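Local coordinates for protein glycerol dehydratase (Clostridium butyricum, PDB 1R9D) that probably dehydrates glycerol to 3-hydroxypropionaldehyde by a coenzyme B12-independent mechanism, as a glycyl-radical lyase of the pyruvate formate-lyase type, at residues 329-334 / 645-650; 742-747 / 778-783. One frame throughout, in Å; residues are numbered along the deposited sequence.

Contact 1 (329-334 / 645-650)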
# COMPACT_ATOMS: atom_id res chain seq x y z
N SER A 329 27.71 -5.89 -9.04
CA SER A 329 26.79 -5.84 -10.17
C SER A 329 27.51 -5.43 -11.45
O SER A 329 27.12 -5.82 -12.55
CB SER A 329 25.66 -4.86 -9.87
OG SER A 329 24.96 -5.25 -8.71
N THR A 330 28.57 -4.64 -11.30
CA THR A 330 29.32 -4.20 -12.46
C THR A 330 29.96 -5.39 -13.17
O THR A 330 30.24 -5.33 -14.36
CB THR A 330 30.41 -3.18 -12.05
OG1 THR A 330 29.77 -2.04 -11.46
CG2 THR A 330 31.20 -2.73 -13.27
N LYS A 331 30.18 -6.47 -12.42
CA LYS A 331 30.75 -7.69 -13.00
C LYS A 331 29.70 -8.39 -13.86
O LYS A 331 30.04 -9.10 -14.81
CB LYS A 331 31.21 -8.64 -11.90
CG LYS A 331 32.31 -8.09 -10.99
CD LYS A 331 32.56 -9.05 -9.83
CE LYS A 331 33.55 -8.48 -8.82
NZ LYS A 331 34.91 -8.30 -9.40
N HIS A 332 28.43 -8.18 -13.53
CA HIS A 332 27.31 -8.77 -14.28
C HIS A 332 27.03 -7.99 -15.56
O HIS A 332 26.54 -8.55 -16.54
CB HIS A 332 26.01 -8.75 -13.46
CG HIS A 332 26.13 -9.31 -12.08
ND1 HIS A 332 25.08 -9.30 -11.19
CD2 HIS A 332 27.17 -9.87 -11.42
CE1 HIS A 332 25.47 -9.83 -10.04
NE2 HIS A 332 26.74 -10.19 -10.16
N PHE A 333 27.31 -6.69 -15.53
CA PHE A 333 27.05 -5.82 -16.67
C PHE A 333 28.28 -4.97 -17.00
O PHE A 333 28.28 -3.76 -16.78
CB PHE A 333 25.87 -4.89 -16.36
CG PHE A 333 24.68 -5.58 -15.73
CD1 PHE A 333 24.46 -5.51 -14.36
CD2 PHE A 333 23.77 -6.29 -16.51
CE1 PHE A 333 23.35 -6.14 -13.77
CE2 PHE A 333 22.66 -6.92 -15.94
CZ PHE A 333 22.45 -6.85 -14.57
N GLY A 334 29.32 -5.59 -17.55
CA GLY A 334 30.53 -4.84 -17.86
C GLY A 334 30.55 -4.04 -19.15
O GLY A 334 29.89 -4.39 -20.13
N ASN A 645 28.85 -14.80 -16.87
CA ASN A 645 29.40 -16.15 -16.96
C ASN A 645 30.83 -16.21 -16.40
O ASN A 645 31.26 -17.25 -15.90
CB ASN A 645 29.37 -16.66 -18.41
CG ASN A 645 30.18 -15.80 -19.36
OD1 ASN A 645 29.87 -14.63 -19.57
ND2 ASN A 645 31.22 -16.39 -19.94
N VAL A 646 31.55 -15.10 -16.47
CA VAL A 646 32.91 -15.05 -15.94
C VAL A 646 32.82 -15.01 -14.41
O VAL A 646 33.45 -15.81 -13.73
CB VAL A 646 33.67 -13.82 -16.46
CG1 VAL A 646 35.04 -13.72 -15.79
CG2 VAL A 646 33.83 -13.91 -17.97
N TYR A 647 32.03 -14.08 -13.88
CA TYR A 647 31.86 -13.96 -12.43
C TYR A 647 31.30 -15.24 -11.81
O TYR A 647 31.79 -15.71 -10.79
CB TYR A 647 30.94 -12.79 -12.10
CG TYR A 647 30.70 -12.63 -10.61
CD1 TYR A 647 31.76 -12.39 -9.74
CD2 TYR A 647 29.41 -12.71 -10.08
CE1 TYR A 647 31.55 -12.23 -8.37
CE2 TYR A 647 29.19 -12.56 -8.71
CZ TYR A 647 30.27 -12.32 -7.87
OH TYR A 647 30.06 -12.15 -6.51
N PHE A 648 30.25 -15.80 -12.42
CA PHE A 648 29.65 -17.03 -11.91
C PHE A 648 30.71 -18.13 -11.89
O PHE A 648 30.78 -18.94 -10.96
CB PHE A 648 28.47 -17.47 -12.78
CG PHE A 648 27.11 -16.99 -12.28
CD1 PHE A 648 25.95 -17.28 -13.02
CD2 PHE A 648 26.99 -16.28 -11.09
CE1 PHE A 648 24.69 -16.87 -12.56
CE2 PHE A 648 25.73 -15.86 -10.63
CZ PHE A 648 24.58 -16.16 -11.37
N GLY A 649 31.54 -18.16 -12.93
CA GLY A 649 32.58 -19.17 -13.02
C GLY A 649 33.57 -19.09 -11.86
O GLY A 649 34.03 -20.12 -11.36
N SER A 650 33.90 -17.88 -11.45
CA SER A 650 34.83 -17.67 -10.35
C SER A 650 34.28 -18.19 -9.02
O SER A 650 35.04 -18.46 -8.08
CB SER A 650 35.17 -16.18 -10.21
OG SER A 650 34.13 -15.48 -9.55
O HOH W 1 31.88 -11.15 -14.92
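Tyr647 turns one side of its ring to helix 329-332, where the side chains of Lys331 and His332 both approach from that same side of the ring plane. Near CD1 and CE1 the partner is the aliphatic part of the lysine, with Lys331 CD 3.4 Å from Tyr647 CD1. The imidazole comes in near CD2 and CE2, its His332 NE2 lying 3.7 Å from Tyr647 CD2. Both approaches are oblique; the two rings are 5.5 Å apart by centroid with planes inclined at 36°, so this is neither a stack nor a T-shaped pair. With Tyr647 CG anti to its own backbone N (chi1 179°), the ring reaches across to the short helix 329-332. The imidazole is backed by its own helix, since Ser329 CA sits 3.9 Å above the centre of the His332 ring. No direct hydrogen bond crosses; one water donates to Lys331 O (2.8 Å) and accepts a weak bond from Tyr647 N. The His332 side chain is about 7 Å from the bound glycerol, which places this packing close to that ligand. Beyond it, Phe333 and Phe648 both lean on Phe450 of strand 449-452, while Val646 packs on helix 773-781.

Contact 2 (742-747 / 778-783)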
# COMPACT_ATOMS: atom_id res chain seq x y z
N LYS A 742 44.84 -10.55 -33.06
CA LYS A 742 46.02 -9.73 -32.78
C LYS A 742 45.62 -8.33 -32.33
O LYS A 742 46.30 -7.71 -31.51
CB LYS A 742 46.91 -9.65 -34.02
CG LYS A 742 47.55 -10.98 -34.38
CD LYS A 742 48.14 -10.98 -35.77
CE LYS A 742 48.57 -12.39 -36.17
NZ LYS A 742 48.88 -12.50 -37.62
N ILE A 743 44.51 -7.83 -32.87
CA ILE A 743 44.03 -6.50 -32.51
C ILE A 743 43.55 -6.45 -31.06
O ILE A 743 43.77 -5.46 -30.37
CB ILE A 743 42.89 -6.06 -33.45
CG1 ILE A 743 43.44 -5.89 -34.87
CG2 ILE A 743 42.28 -4.75 -32.96
CD1 ILE A 743 42.41 -5.50 -35.90
N LEU A 744 42.89 -7.51 -30.61
CA LEU A 744 42.41 -7.55 -29.23
C LEU A 744 43.59 -7.61 -28.26
O LEU A 744 43.57 -6.98 -27.20
CB LEU A 744 41.49 -8.75 -29.03
CG LEU A 744 40.26 -8.79 -29.94
CD1 LEU A 744 39.45 -10.05 -29.66
CD2 LEU A 744 39.41 -7.55 -29.71
N LEU A 745 44.62 -8.36 -28.63
CA LEU A 745 45.79 -8.48 -27.77
C LEU A 745 46.56 -7.16 -27.72
O LEU A 745 47.09 -6.78 -26.67
CB LEU A 745 46.71 -9.60 -28.27
CG LEU A 745 46.14 -11.02 -28.17
CD1 LEU A 745 47.15 -12.02 -28.73
CD2 LEU A 745 45.83 -11.35 -26.72
N ALA A 746 46.59 -6.46 -28.84
CA ALA A 746 47.29 -5.18 -28.93
C ALA A 746 46.57 -4.13 -28.08
O ALA A 746 47.20 -3.26 -27.48
CB ALA A 746 47.36 -4.72 -30.37
N ALA A 747 45.24 -4.24 -28.04
CA ALA A 747 44.41 -3.31 -27.27
C ALA A 747 44.63 -3.46 -25.77
O ALA A 747 44.49 -2.49 -25.02
CB ALA A 747 42.94 -3.54 -27.61
N ASP A 778 37.98 -13.62 -21.61
CA ASP A 778 36.97 -14.62 -21.92
C ASP A 778 36.60 -14.52 -23.40
O ASP A 778 36.45 -15.53 -24.08
CB ASP A 778 35.72 -14.41 -21.05
CG ASP A 778 34.69 -15.53 -21.22
OD1 ASP A 778 33.50 -15.23 -21.47
OD2 ASP A 778 35.08 -16.71 -21.10
N ILE A 779 36.48 -13.29 -23.90
CA ILE A 779 36.13 -13.07 -25.30
C ILE A 779 37.26 -13.54 -26.23
O ILE A 779 37.01 -14.16 -27.26
CB ILE A 779 35.82 -11.59 -25.58
CG1 ILE A 779 34.54 -11.19 -24.83
CG2 ILE A 779 35.68 -11.34 -27.07
CD1 ILE A 779 34.21 -9.70 -24.89
N ILE A 780 38.49 -13.23 -25.86
CA ILE A 780 39.64 -13.64 -26.67
C ILE A 780 39.75 -15.17 -26.72
O ILE A 780 40.16 -15.73 -27.74
CB ILE A 780 40.95 -13.03 -26.10
CG1 ILE A 780 40.94 -11.52 -26.29
CG2 ILE A 780 42.16 -13.64 -26.79
CD1 ILE A 780 42.04 -10.79 -25.53
N ALA A 781 39.38 -15.83 -25.63
CA ALA A 781 39.47 -17.28 -25.53
C ALA A 781 38.38 -18.06 -26.27
O ALA A 781 38.47 -19.28 -26.42
CB ALA A 781 39.50 -17.71 -24.07
N ARG A 782 37.36 -17.36 -26.74
CA ARG A 782 36.28 -18.02 -27.46
C ARG A 782 36.78 -18.69 -28.73
O ARG A 782 37.76 -18.25 -29.34
CB ARG A 782 35.19 -17.02 -27.82
CG ARG A 782 34.42 -16.51 -26.62
CD ARG A 782 33.47 -15.40 -27.01
NE ARG A 782 32.79 -14.86 -25.84
CZ ARG A 782 31.97 -13.82 -25.87
NH1 ARG A 782 31.72 -13.20 -27.02
NH2 ARG A 782 31.40 -13.39 -24.75
N THR A 783 36.11 -19.77 -29.12
CA THR A 783 36.48 -20.50 -30.33
C THR A 783 36.40 -19.58 -31.54
O THR A 783 35.46 -18.81 -31.69
CB THR A 783 35.53 -21.68 -30.58
OG1 THR A 783 35.51 -22.54 -29.43
CG2 THR A 783 35.98 -22.46 -31.81
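Lys704 NZ is gripped by two backbone carbonyls, Ile779 O and Arg782 O, which flank the turn bearing Ile780, the residue that packs against Leu744 and Leu745. The contact itself is wholly apolar, with no hydrogen bond between 742-747 and 778-783. Ile780 supplies its longer branch. Its CG1 lies 3.9 Å from Leu744 CB, and the two side chains run past one another in opposite directions. Ile780 CG1 is also 4.0 Å from Leu744 CD1, so this one carbon touches two atoms of the leucine. Further out, Ile780 CD1 comes 4.0 Å from Leu745 CD2, this time at a slant. Ile780 CG1 stands anti to the carbonyl carbon (chi1 -68°), and an extended chi2 of 169° carries CD1 on to the two leucines. Leu744 is buried and Leu745 exposed, so the pair grades from interior to surface. On another side of the C-terminal turn, Ile779 CG1 covers one face of the Arg782 guanidinium, 3.8 Å above its centre, while Arg782 NH2 bonds to Val761 O. Helix 741-749, which follows strand 733-738, is thus laid against the end of helix 773-781, itself held to neighbouring strand 702-705 through Lys704.

From the N terminus, contact 1 comes first: 645-650 returns to 329-334 and closes a loop of 310 residues. Contact 2 opens later and closes 30 residues between helices 741-749 and 773-781, so the two are in series and neither nest nor cross. That shorter loop carries Gly763, the predicted glycyl-radical position, and its neighbour Tyr764 bonds through OH to Gly334 O of contact 1. Although the contact centres are 18 Å apart, they also meet directly, with Asn645 ND2 3.0 Å from Asp778 OD1, a probable hydrogen bond. These two bridges, with the packing of Val646 on Asp778, join the C-terminal part to the body that contact 1 belongs to.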